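Local coordinates for enterocine A immunity protein (PDB 2BL8) that confers immunity to the antimicrobial activity of enterocin A, a pediocin-like bacteriocin, as a small helical protein, at residues R53-L58 with A95-K100; H10-D15 with E74-N79; I83-T86 with L92-A95. One frame throughout, in Å; residues are numbered along the deposited sequence.

Contact 1. Residues R53-L58 with A95-K100; sequences RLVNYL and ADYGDK
The irregular C-terminal tail folds back against helix 48-64 here, and Tyr97 makes the whole contact by meeting Val55 and Asn56. The ring takes a methyl on one face and an amide at its rim. Val55 places CG1 anti to its own backbone N (chi1 177°), which sends that methyl out to the ring. Val55 CG1 stands 3.5 Å from the centroid of the Tyr97 ring, slightly off the normal in a CH-pi contact, and is displaced toward the phenolic end, with Tyr97 CZ its nearest neighbour at 3.4 Å. The two side chains come from opposite directions, and the methyl settles over the face of the ring.

At the edge, near the ring plane, the Asn56 amide reaches the phenol: Asn56 ND2 donates to Tyr97 OH over 2.7 Å. The bond is short but noticeably bent, with an N-H...O angle of 139°. The oxygen lies almost in the amide plane, although amide and ring are turned 46° from each other.

The protein is a four-helix bundle, and this tyrosine brings the tail down beside the groove between two of its helices: Val55 also packs on Ile77 of helix 71-84, and the Tyr97 side chain touches Ser81 there as well. On the tail side, Tyr97 is the second residue of a type II beta turn, closed by Asp99 N to Asp96 O at 3.1 Å. Gly98 follows it with the positive phi such a turn demands, where a side chain would jam against the preceding carbonyl oxygen.

Contact 2. Residues H10-D15 with E74-N79; sequences HELYND and EELIRN
The carboxylate of Glu11 is the flat group that reaches across this helix pair, setting Glu11 OE1 3.9 Å from the CD2 methyl of Leu76 while OE2 takes a weak hydrogen bond from Gln7. Two other planar groups of these segments take no part in the join: the His10 ring has Asn14 OD1 in plane at its edge and meets Tyr35 of helix 25-38 edge-to-face, and the Arg78 guanidinium has Glu75 CA over one face and Asn79 ND2 at its edge.

Leu12 and Leu76 form the centre. They slide past each other in opposite directions, and the closest approach is that of a methyl to the backbone: Leu76 CD1 lies 3.9 Å from Leu12 CA. Between the side chains, Leu12 CD1 and Leu76 CD1 are 4.1 Å apart. Leu76 holds CG anti to its carbonyl carbon (chi1 -70°), which carries CD1 over the Leu12 backbone and CD2 toward Glu11. The second branch of Leu12, CD2, lies at a slant against Ile77 and touches Ile77 CG1 at 3.9 Å.

Helices 5-17 and 71-84 run antiparallel as neighbours in the four-helix bundle, their short segments 10.0 Å apart at a signed angle of -160°. Leu12 and Ile77 continue inward to Leu58 of helix 48-64, and Leu12 also reaches Leu31 of helix 25-38, so all four helices share this hydrophobic layer. At one border Asp15 accepts a hydrogen bond from Gln73.

No hydrogen bond joins the two segments themselves, and the join therefore depends on the shape and burial of Leu12, Leu76 and Ile77; the partly exposed Glu11 carboxylate lies at the rim, where its charge probably stays hydrated.

Contact 3. Residues I83-T86 with L92-A95; sequences IGRT and LYRA
Arg85 and Tyr93 lie obliquely across one another, the arginine's aliphatic stem over a face of the ring. Arg85 CB stands squarely above the centre of the Tyr93 ring, 3.6 Å from the centroid, as a CH-pi contact. From there the extended chain runs toward the backbone of Tyr93, with Arg85 CG close to the ring's CG and Arg85 CD 3.8 Å from Tyr93 CB. The guanidinium has thus passed beyond the ring, although its plane is only 19° from parallel with it. The phenolic half of the same ring covers the arginine backbone: Tyr93 CE2 comes within 3.4 Å of Arg85 C, and Tyr93 OH lies 3.5 Å from Thr86 C. Tyr93 gets there by tucking its ring over its own backbone, CG flanked by both N and C (chi1 53°), which folds the ring back over the arginine.

These residues bracket a reversal of the chain. Helix 71-84 ends at Gly84, Arg85 is the first residue to leave helical geometry, and the following loop swings round to return past it. Thr86 points away from the returning loop, its hydroxyl hydrogen-bonded to Glu82 O in the last turn of the helix, while Gly84 O accepts from Ser48 OG at the start of helix 48-64.

The far end of Arg85 is gripped by polar partners. Arg85 NH1 donates to Ala95 O at 2.9 Å with an N-H...O angle of 147°; it approaches from above the carbonyl plane, and the oxygen sits a little out of the guanidinium plane. NH2 bonds Asn52 OD1 on helix 48-64, and these two partners on different nitrogens limit the turning of the group.

Contact 2 lies on the other side of the chain's centre from contact 1, about 14 Å away centre to centre, yet the two touch through the aliphatic side chains between helices 5-17, 48-64 and 71-84. Contact 3 is about 10 Å from contact 1, again between centres, sharing Ala95 with it, and about 18 Å from the centre of contact 2, with helix 71-84 common to both. Along the chain, contacts 1 and 2 interleave, and contact 2 closes before contact 3 opens. Contact 2 joins helices of the bundle, whereas contacts 1 and 3 hold the C-terminal tail to it at neighbouring points.

Contact 1. Residues R53-L58 with A95-K100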
ATOM      1  N   ARG A  53       6.138   3.492  -3.536  1.00 16.54           N
ATOM      2  CA  ARG A  53       6.029   4.805  -2.915  1.00 16.93           C
ATOM      3  C   ARG A  53       4.797   4.819  -2.013  1.00 15.46           C
ATOM      4  O   ARG A  53       4.807   5.410  -0.930  1.00 16.11           O
ATOM      5  CB  ARG A  53       5.897   5.898  -3.982  1.00 21.98           C
ATOM      6  CG  ARG A  53       7.160   6.126  -4.796  1.00 27.66           C
ATOM      7  CD  ARG A  53       6.963   7.184  -5.886  1.00 30.83           C
ATOM      8  NE  ARG A  53       6.497   8.466  -5.361  1.00 35.29           N
ATOM      9  CZ  ARG A  53       5.219   8.780  -5.160  1.00 36.87           C
ATOM     10  NH1 ARG A  53       4.261   7.906  -5.440  1.00 38.85           N
ATOM     11  NH2 ARG A  53       4.898   9.973  -4.678  1.00 37.62           N
ATOM     12  N   LEU A  54       3.738   4.163  -2.469  1.00 14.45           N
ATOM     13  CA  LEU A  54       2.498   4.102  -1.710  1.00 13.25           C
ATOM     14  C   LEU A  54       2.690   3.330  -0.415  1.00 13.61           C
ATOM     15  O   LEU A  54       2.251   3.772   0.648  1.00 14.58           O
ATOM     16  CB  LEU A  54       1.393   3.443  -2.541  1.00 14.31           C
ATOM     17  CG  LEU A  54       0.112   3.112  -1.768  1.00 14.38           C
ATOM     18  CD1 LEU A  54      -0.485   4.378  -1.164  1.00 15.04           C
ATOM     19  CD2 LEU A  54      -0.882   2.445  -2.698  1.00 13.45           C
ATOM     20  N   VAL A  55       3.351   2.181  -0.498  1.00 13.12           N
ATOM     21  CA  VAL A  55       3.574   1.369   0.698  1.00 13.73           C
ATOM     22  C   VAL A  55       4.460   2.116   1.696  1.00 13.99           C
ATOM     23  O   VAL A  55       4.194   2.104   2.901  1.00 14.69           O
ATOM     24  CB  VAL A  55       4.191   0.005   0.340  1.00 12.96           C
ATOM     25  CG1 VAL A  55       4.469  -0.788   1.610  1.00 14.62           C
ATOM     26  CG2 VAL A  55       3.229  -0.775  -0.553  1.00 15.43           C
ATOM     27  N   ASN A  56       5.503   2.776   1.199  1.00 13.67           N
ATOM     28  CA  ASN A  56       6.388   3.563   2.066  1.00 14.32           C
ATOM     29  C   ASN A  56       5.528   4.558   2.853  1.00 13.94           C
ATOM     30  O   ASN A  56       5.667   4.711   4.069  1.00 14.47           O
ATOM     31  CB  ASN A  56       7.376   4.394   1.242  1.00 14.25           C
ATOM     32  CG  ASN A  56       8.517   3.588   0.658  1.00 16.10           C
ATOM     33  OD1 ASN A  56       9.267   4.105  -0.174  1.00 16.44           O
ATOM     34  ND2 ASN A  56       8.668   2.341   1.085  1.00 14.84           N
ATOM     35  N   TYR A  57       4.658   5.258   2.132  1.00 13.33           N
ATOM     36  CA  TYR A  57       3.777   6.254   2.730  1.00 15.81           C
ATOM     37  C   TYR A  57       2.838   5.665   3.784  1.00 15.78           C
ATOM     38  O   TYR A  57       2.669   6.229   4.868  1.00 16.04           O
ATOM     39  CB  TYR A  57       2.944   6.934   1.636  1.00 16.45           C
ATOM     40  CG  TYR A  57       1.834   7.806   2.171  1.00 19.64           C
ATOM     41  CD1 TYR A  57       2.091   9.091   2.646  1.00 21.06           C
ATOM     42  CD2 TYR A  57       0.529   7.324   2.247  1.00 21.77           C
ATOM     43  CE1 TYR A  57       1.069   9.876   3.185  1.00 22.89           C
ATOM     44  CE2 TYR A  57      -0.492   8.093   2.784  1.00 22.73           C
ATOM     45  CZ  TYR A  57      -0.218   9.366   3.252  1.00 22.19           C
ATOM     46  OH  TYR A  57      -1.240  10.117   3.788  1.00 25.17           O
ATOM     47  N   LEU A  58       2.228   4.527   3.471  1.00 14.62           N
ATOM     48  CA  LEU A  58       1.293   3.909   4.401  1.00 13.55           C
ATOM     49  C   LEU A  58       1.934   3.591   5.749  1.00 14.40           C
ATOM     50  O   LEU A  58       1.368   3.907   6.798  1.00 15.74           O
ATOM     51  CB  LEU A  58       0.689   2.640   3.781  1.00 13.59           C
ATOM     52  CG  LEU A  58      -0.230   2.904   2.577  1.00 13.19           C
ATOM     53  CD1 LEU A  58      -0.684   1.588   1.959  1.00 14.36           C
ATOM     54  CD2 LEU A  58      -1.436   3.722   3.017  1.00 14.71           C
ATOM     55  N   ALA A  95      14.258  -7.837  -1.771  1.00 13.34           N
ATOM     56  CA  ALA A  95      13.570  -8.759  -0.873  1.00 13.82           C
ATOM     57  C   ALA A  95      12.094  -8.429  -0.861  1.00 13.49           C
ATOM     58  O   ALA A  95      11.662  -7.471  -1.506  1.00 13.99           O
ATOM     59  CB  ALA A  95      14.138  -8.626   0.544  1.00 15.28           C
ATOM     60  N   ASP A  96      11.313  -9.234  -0.143  1.00 14.53           N
ATOM     61  CA  ASP A  96       9.895  -8.952  -0.009  1.00 14.96           C
ATOM     62  C   ASP A  96       9.891  -7.719   0.885  1.00 13.87           C
ATOM     63  O   ASP A  96      10.819  -7.521   1.668  1.00 13.45           O
ATOM     64  CB  ASP A  96       9.158 -10.100   0.687  1.00 17.40           C
ATOM     65  CG  ASP A  96       9.035 -11.333  -0.187  1.00 20.95           C
ATOM     66  OD1 ASP A  96       8.923 -11.183  -1.424  1.00 22.87           O
ATOM     67  OD2 ASP A  96       9.037 -12.453   0.371  1.00 26.83           O
ATOM     68  N   TYR A  97       8.858  -6.894   0.783  1.00 14.24           N
ATOM     69  CA  TYR A  97       8.807  -5.679   1.586  1.00 13.17           C
ATOM     70  C   TYR A  97       9.028  -5.901   3.081  1.00 14.36           C
ATOM     71  O   TYR A  97       8.344  -6.715   3.712  1.00 16.49           O
ATOM     72  CB  TYR A  97       7.474  -4.956   1.395  1.00 12.74           C
ATOM     73  CG  TYR A  97       7.543  -3.504   1.800  1.00 14.05           C
ATOM     74  CD1 TYR A  97       7.893  -2.525   0.877  1.00 14.79           C
ATOM     75  CD2 TYR A  97       7.303  -3.112   3.117  1.00 14.38           C
ATOM     76  CE1 TYR A  97       8.004  -1.193   1.248  1.00 13.26           C
ATOM     77  CE2 TYR A  97       7.415  -1.782   3.502  1.00 12.55           C
ATOM     78  CZ  TYR A  97       7.769  -0.827   2.564  1.00 13.33           C
ATOM     79  OH  TYR A  97       7.926   0.483   2.941  1.00 14.59           O
ATOM     80  N   GLY A  98       9.990  -5.163   3.634  1.00 13.85           N
ATOM     81  CA  GLY A  98      10.289  -5.241   5.052  1.00 15.57           C
ATOM     82  C   GLY A  98      11.222  -6.343   5.522  1.00 16.11           C
ATOM     83  O   GLY A  98      11.568  -6.384   6.702  1.00 17.10           O
ATOM     84  N   ASP A  99      11.639  -7.228   4.621  1.00 15.05           N
ATOM     85  CA  ASP A  99      12.519  -8.336   4.989  1.00 16.35           C
ATOM     86  C   ASP A  99      13.948  -7.870   5.273  1.00 15.23           C
ATOM     87  O   ASP A  99      14.563  -7.202   4.441  1.00 14.87           O
ATOM     88  CB  ASP A  99      12.530  -9.384   3.871  1.00 18.57           C
ATOM     89  CG  ASP A  99      13.022 -10.735   4.344  1.00 22.87           C
ATOM     90  OD1 ASP A  99      14.089 -10.795   4.984  1.00 23.23           O
ATOM     91  OD2 ASP A  99      12.339 -11.744   4.074  1.00 29.18           O
ATOM     92  N   LYS A 100      14.477  -8.238   6.441  1.00 14.02           N
ATOM     93  CA  LYS A 100      15.834  -7.848   6.825  1.00 14.68           C
ATOM     94  C   LYS A 100      16.923  -8.480   5.959  1.00 14.91           C
ATOM     95  O   LYS A 100      18.075  -8.045   5.991  1.00 15.79           O
ATOM     96  CB  LYS A 100      16.093  -8.207   8.294  1.00 14.99           C
ATOM     97  CG  LYS A 100      16.182  -9.702   8.568  1.00 17.70           C
ATOM     98  CD  LYS A 100      16.505  -9.961  10.037  1.00 18.33           C
ATOM     99  CE  LYS A 100      16.629 -11.445  10.339  1.00 21.82           C
ATOM    100  NZ  LYS A 100      16.973 -11.677  11.775  1.00 23.43           N
TER

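Contact 2. Residues H10-D15 with E74-N79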
ATOM      1  N   HIS A  10      -8.320  -0.534  -4.608  1.00 16.79           N
ATOM      2  CA  HIS A  10      -9.754  -0.291  -4.503  1.00 18.47           C
ATOM      3  C   HIS A  10     -10.292  -0.955  -3.239  1.00 18.29           C
ATOM      4  O   HIS A  10     -11.061  -0.350  -2.494  1.00 18.52           O
ATOM      5  CB  HIS A  10     -10.469  -0.848  -5.741  1.00 19.24           C
ATOM      6  CG  HIS A  10     -11.875  -0.358  -5.904  1.00 20.59           C
ATOM      7  ND1 HIS A  10     -12.584  -0.518  -7.077  1.00 22.80           N
ATOM      8  CD2 HIS A  10     -12.704   0.288  -5.050  1.00 23.34           C
ATOM      9  CE1 HIS A  10     -13.786   0.012  -6.939  1.00 23.55           C
ATOM     10  NE2 HIS A  10     -13.885   0.509  -5.717  1.00 25.31           N
ATOM     11  N   GLU A  11      -9.875  -2.191  -2.989  1.00 17.18           N
ATOM     12  CA  GLU A  11     -10.334  -2.914  -1.807  1.00 18.00           C
ATOM     13  C   GLU A  11      -9.841  -2.286  -0.506  1.00 18.03           C
ATOM     14  O   GLU A  11     -10.584  -2.213   0.473  1.00 17.93           O
ATOM     15  CB  GLU A  11      -9.898  -4.379  -1.884  1.00 18.14           C
ATOM     16  CG  GLU A  11     -10.516  -5.133  -3.055  1.00 21.45           C
ATOM     17  CD  GLU A  11     -10.011  -6.559  -3.184  1.00 23.35           C
ATOM     18  OE1 GLU A  11      -8.845  -6.820  -2.817  1.00 25.41           O
ATOM     19  OE2 GLU A  11     -10.775  -7.418  -3.669  1.00 24.00           O
ATOM     20  N   LEU A  12      -8.596  -1.825  -0.496  1.00 17.95           N
ATOM     21  CA  LEU A  12      -8.037  -1.205   0.701  1.00 16.84           C
ATOM     22  C   LEU A  12      -8.767   0.113   0.964  1.00 17.89           C
ATOM     23  O   LEU A  12      -9.108   0.429   2.106  1.00 18.84           O
ATOM     24  CB  LEU A  12      -6.532  -0.964   0.520  1.00 17.40           C
ATOM     25  CG  LEU A  12      -5.738  -0.424   1.714  1.00 16.32           C
ATOM     26  CD1 LEU A  12      -5.864  -1.377   2.898  1.00 16.75           C
ATOM     27  CD2 LEU A  12      -4.277  -0.264   1.317  1.00 17.44           C
ATOM     28  N   TYR A  13      -9.023   0.868  -0.100  1.00 17.87           N
ATOM     29  CA  TYR A  13      -9.716   2.147   0.019  1.00 17.94           C
ATOM     30  C   TYR A  13     -11.104   1.941   0.616  1.00 18.03           C
ATOM     31  O   TYR A  13     -11.480   2.601   1.585  1.00 19.07           O
ATOM     32  CB  TYR A  13      -9.864   2.810  -1.354  1.00 18.21           C
ATOM     33  CG  TYR A  13     -10.558   4.157  -1.297  1.00 19.41           C
ATOM     34  CD1 TYR A  13      -9.827   5.341  -1.336  1.00 19.60           C
ATOM     35  CD2 TYR A  13     -11.944   4.243  -1.152  1.00 22.41           C
ATOM     36  CE1 TYR A  13     -10.455   6.582  -1.231  1.00 22.27           C
ATOM     37  CE2 TYR A  13     -12.581   5.477  -1.042  1.00 21.93           C
ATOM     38  CZ  TYR A  13     -11.828   6.642  -1.082  1.00 21.54           C
ATOM     39  OH  TYR A  13     -12.449   7.867  -0.972  1.00 26.44           O
ATOM     40  N   ASN A  14     -11.864   1.027   0.021  1.00 18.79           N
ATOM     41  CA  ASN A  14     -13.220   0.745   0.477  1.00 20.70           C
ATOM     42  C   ASN A  14     -13.282   0.232   1.904  1.00 20.62           C
ATOM     43  O   ASN A  14     -14.167   0.617   2.666  1.00 21.34           O
ATOM     44  CB  ASN A  14     -13.895  -0.256  -0.465  1.00 21.92           C
ATOM     45  CG  ASN A  14     -14.403   0.396  -1.734  1.00 23.92           C
ATOM     46  OD1 ASN A  14     -14.028   1.523  -2.060  1.00 25.79           O
ATOM     47  ND2 ASN A  14     -15.258  -0.311  -2.463  1.00 26.68           N
ATOM     48  N   ASP A  15     -12.344  -0.633   2.277  1.00 19.87           N
ATOM     49  CA  ASP A  15     -12.348  -1.177   3.631  1.00 18.76           C
ATOM     50  C   ASP A  15     -12.109  -0.083   4.669  1.00 19.05           C
ATOM     51  O   ASP A  15     -12.751  -0.057   5.719  1.00 21.61           O
ATOM     52  CB  ASP A  15     -11.279  -2.259   3.783  1.00 19.16           C
ATOM     53  CG  ASP A  15     -11.488  -3.097   5.026  1.00 20.34           C
ATOM     54  OD1 ASP A  15     -12.452  -3.889   5.040  1.00 22.23           O
ATOM     55  OD2 ASP A  15     -10.707  -2.954   5.990  1.00 18.56           O
ATOM     56  N   GLU A  74      -3.567  -5.058   6.654  1.00 15.00           N
ATOM     57  CA  GLU A  74      -2.129  -5.321   6.603  1.00 15.43           C
ATOM     58  C   GLU A  74      -1.841  -6.353   5.530  1.00 15.17           C
ATOM     59  O   GLU A  74      -0.832  -6.271   4.821  1.00 16.30           O
ATOM     60  CB  GLU A  74      -1.625  -5.840   7.953  1.00 15.76           C
ATOM     61  CG  GLU A  74      -1.563  -4.791   9.044  1.00 19.71           C
ATOM     62  CD  GLU A  74      -1.257  -5.381  10.414  1.00 24.15           C
ATOM     63  OE1 GLU A  74      -1.001  -6.601  10.506  1.00 24.35           O
ATOM     64  OE2 GLU A  74      -1.274  -4.615  11.400  1.00 25.39           O
ATOM     65  N   GLU A  75      -2.734  -7.331   5.422  1.00 14.71           N
ATOM     66  CA  GLU A  75      -2.612  -8.384   4.429  1.00 14.46           C
ATOM     67  C   GLU A  75      -2.780  -7.819   3.020  1.00 13.19           C
ATOM     68  O   GLU A  75      -2.071  -8.222   2.096  1.00 13.68           O
ATOM     69  CB  GLU A  75      -3.633  -9.486   4.730  1.00 13.31           C
ATOM     70  CG  GLU A  75      -3.215 -10.307   5.951  1.00 14.57           C
ATOM     71  CD  GLU A  75      -4.367 -10.961   6.681  1.00 16.66           C
ATOM     72  OE1 GLU A  75      -5.480 -11.044   6.121  1.00 16.76           O
ATOM     73  OE2 GLU A  75      -4.147 -11.404   7.830  1.00 17.98           O
ATOM     74  N   LEU A  76      -3.702  -6.877   2.853  1.00 12.81           N
ATOM     75  CA  LEU A  76      -3.890  -6.257   1.549  1.00 11.23           C
ATOM     76  C   LEU A  76      -2.634  -5.463   1.181  1.00 12.65           C
ATOM     77  O   LEU A  76      -2.179  -5.509   0.041  1.00 12.77           O
ATOM     78  CB  LEU A  76      -5.101  -5.325   1.554  1.00 12.26           C
ATOM     79  CG  LEU A  76      -6.462  -6.019   1.648  1.00 12.59           C
ATOM     80  CD1 LEU A  76      -7.560  -4.965   1.744  1.00 13.68           C
ATOM     81  CD2 LEU A  76      -6.665  -6.917   0.434  1.00 15.99           C
ATOM     82  N   ILE A  77      -2.067  -4.741   2.143  1.00 12.31           N
ATOM     83  CA  ILE A  77      -0.866  -3.959   1.852  1.00 13.48           C
ATOM     84  C   ILE A  77       0.271  -4.896   1.449  1.00 13.51           C
ATOM     85  O   ILE A  77       1.045  -4.592   0.544  1.00 13.50           O
ATOM     86  CB  ILE A  77      -0.453  -3.089   3.063  1.00 13.46           C
ATOM     87  CG1 ILE A  77      -1.562  -2.071   3.366  1.00 14.10           C
ATOM     88  CG2 ILE A  77       0.837  -2.340   2.751  1.00 14.35           C
ATOM     89  CD1 ILE A  77      -1.355  -1.292   4.660  1.00 15.03           C
ATOM     90  N   ARG A  78       0.357  -6.044   2.113  1.00 14.33           N
ATOM     91  CA  ARG A  78       1.388  -7.036   1.801  1.00 16.48           C
ATOM     92  C   ARG A  78       1.226  -7.538   0.367  1.00 15.34           C
ATOM     93  O   ARG A  78       2.200  -7.642  -0.382  1.00 14.17           O
ATOM     94  CB  ARG A  78       1.277  -8.219   2.767  1.00 17.55           C
ATOM     95  CG  ARG A  78       2.243  -9.358   2.498  1.00 23.40           C
ATOM     96  CD  ARG A  78       1.981 -10.520   3.448  1.00 27.53           C
ATOM     97  NE  ARG A  78       0.707 -11.175   3.165  1.00 32.84           N
ATOM     98  CZ  ARG A  78       0.084 -12.000   4.003  1.00 34.44           C
ATOM     99  NH1 ARG A  78       0.614 -12.271   5.189  1.00 35.82           N
ATOM    100  NH2 ARG A  78      -1.068 -12.558   3.656  1.00 34.70           N
ATOM    101  N   ASN A  79      -0.010  -7.848  -0.011  1.00 16.37           N
ATOM    102  CA  ASN A  79      -0.292  -8.340  -1.350  1.00 16.63           C
ATOM    103  C   ASN A  79       0.019  -7.286  -2.410  1.00 16.30           C
ATOM    104  O   ASN A  79       0.515  -7.619  -3.490  1.00 15.96           O
ATOM    105  CB  ASN A  79      -1.753  -8.797  -1.443  1.00 19.90           C
ATOM    106  CG  ASN A  79      -2.025 -10.041  -0.612  1.00 24.31           C
ATOM    107  OD1 ASN A  79      -3.165 -10.493  -0.499  1.00 28.42           O
ATOM    108  ND2 ASN A  79      -0.970 -10.607  -0.031  1.00 27.02           N
TER

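Contact 3. Residues I83-T86 with L92-A95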
ATOM      1  N   ILE A  83       2.713  -7.617  -5.643  1.00 14.06           N
ATOM      2  CA  ILE A  83       2.428  -7.349  -7.049  1.00 15.93           C
ATOM      3  C   ILE A  83       3.514  -6.448  -7.620  1.00 16.78           C
ATOM      4  O   ILE A  83       3.974  -6.649  -8.744  1.00 17.69           O
ATOM      5  CB  ILE A  83       1.059  -6.658  -7.216  1.00 17.30           C
ATOM      6  CG1 ILE A  83      -0.055  -7.645  -6.869  1.00 17.47           C
ATOM      7  CG2 ILE A  83       0.904  -6.129  -8.642  1.00 18.95           C
ATOM      8  CD1 ILE A  83      -1.446  -7.051  -6.938  1.00 21.87           C
ATOM      9  N   GLY A  84       3.919  -5.454  -6.836  1.00 16.89           N
ATOM     10  CA  GLY A  84       4.947  -4.534  -7.277  1.00 17.45           C
ATOM     11  C   GLY A  84       6.294  -5.215  -7.394  1.00 18.11           C
ATOM     12  O   GLY A  84       7.119  -4.841  -8.227  1.00 22.18           O
ATOM     13  N   ARG A  85       6.514  -6.222  -6.558  1.00 15.72           N
ATOM     14  CA  ARG A  85       7.771  -6.954  -6.556  1.00 15.14           C
ATOM     15  C   ARG A  85       7.604  -8.380  -7.036  1.00 16.44           C
ATOM     16  O   ARG A  85       7.692  -9.331  -6.252  1.00 16.95           O
ATOM     17  CB  ARG A  85       8.380  -6.934  -5.154  1.00 13.71           C
ATOM     18  CG  ARG A  85       8.808  -5.540  -4.729  1.00 13.29           C
ATOM     19  CD  ARG A  85       9.476  -5.514  -3.359  1.00 13.34           C
ATOM     20  NE  ARG A  85       9.720  -4.135  -2.942  1.00 15.12           N
ATOM     21  CZ  ARG A  85      10.390  -3.778  -1.852  1.00 14.31           C
ATOM     22  NH1 ARG A  85      10.899  -4.703  -1.047  1.00 13.38           N
ATOM     23  NH2 ARG A  85      10.547  -2.489  -1.570  1.00 16.21           N
ATOM     24  N   THR A  86       7.336  -8.509  -8.332  1.00 18.08           N
ATOM     25  CA  THR A  86       7.173  -9.805  -8.977  1.00 18.76           C
ATOM     26  C   THR A  86       8.379  -9.959  -9.894  1.00 17.63           C
ATOM     27  O   THR A  86       8.720  -9.046 -10.646  1.00 17.04           O
ATOM     28  CB  THR A  86       5.881  -9.864  -9.812  1.00 20.07           C
ATOM     29  OG1 THR A  86       4.751  -9.601  -8.967  1.00 22.62           O
ATOM     30  CG2 THR A  86       5.715 -11.247 -10.429  1.00 22.18           C
ATOM     31  N   LEU A  92      14.770  -4.221 -10.350  1.00 17.68           N
ATOM     32  CA  LEU A  92      15.160  -5.278  -9.436  1.00 15.25           C
ATOM     33  C   LEU A  92      14.898  -4.873  -7.992  1.00 16.35           C
ATOM     34  O   LEU A  92      15.167  -3.733  -7.599  1.00 15.92           O
ATOM     35  CB  LEU A  92      16.645  -5.602  -9.637  1.00 16.32           C
ATOM     36  CG  LEU A  92      17.271  -6.686  -8.754  1.00 12.24           C
ATOM     37  CD1 LEU A  92      18.359  -7.411  -9.524  1.00 14.77           C
ATOM     38  CD2 LEU A  92      17.839  -6.049  -7.487  1.00 16.15           C
ATOM     39  N   TYR A  93      14.344  -5.802  -7.212  1.00 13.60           N
ATOM     40  CA  TYR A  93      14.075  -5.560  -5.796  1.00 13.92           C
ATOM     41  C   TYR A  93      14.968  -6.514  -5.006  1.00 14.10           C
ATOM     42  O   TYR A  93      15.369  -7.573  -5.511  1.00 13.91           O
ATOM     43  CB  TYR A  93      12.587  -5.764  -5.460  1.00 13.20           C
ATOM     44  CG  TYR A  93      12.003  -7.088  -5.900  1.00 12.89           C
ATOM     45  CD1 TYR A  93      12.015  -8.200  -5.057  1.00 14.23           C
ATOM     46  CD2 TYR A  93      11.483  -7.239  -7.184  1.00 14.23           C
ATOM     47  CE1 TYR A  93      11.520  -9.436  -5.489  1.00 16.16           C
ATOM     48  CE2 TYR A  93      10.995  -8.458  -7.624  1.00 14.05           C
ATOM     49  CZ  TYR A  93      11.016  -9.549  -6.783  1.00 14.58           C
ATOM     50  OH  TYR A  93      10.555 -10.756  -7.256  1.00 18.37           O
ATOM     51  N   ARG A  94      15.280  -6.143  -3.769  1.00 14.75           N
ATOM     52  CA  ARG A  94      16.186  -6.948  -2.957  1.00 14.02           C
ATOM     53  C   ARG A  94      15.560  -7.951  -2.003  1.00 13.71           C
ATOM     54  O   ARG A  94      16.254  -8.826  -1.489  1.00 15.06           O
ATOM     55  CB  ARG A  94      17.121  -6.022  -2.179  1.00 13.58           C
ATOM     56  CG  ARG A  94      17.880  -5.059  -3.074  1.00 14.59           C
ATOM     57  CD  ARG A  94      18.981  -4.331  -2.329  1.00 13.16           C
ATOM     58  NE  ARG A  94      19.601  -3.334  -3.197  1.00 15.60           N
ATOM     59  CZ  ARG A  94      20.893  -3.026  -3.187  1.00 15.14           C
ATOM     60  NH1 ARG A  94      21.726  -3.632  -2.345  1.00 13.98           N
ATOM     61  NH2 ARG A  94      21.354  -2.120  -4.038  1.00 15.09           N
ATOM     62  N   ALA A  95      14.258  -7.837  -1.771  1.00 13.34           N
ATOM     63  CA  ALA A  95      13.570  -8.759  -0.873  1.00 13.82           C
ATOM     64  C   ALA A  95      12.094  -8.429  -0.861  1.00 13.49           C
ATOM     65  O   ALA A  95      11.662  -7.471  -1.506  1.00 13.99           O
ATOM     66  CB  ALA A  95      14.138  -8.626   0.544  1.00 15.28           C
TER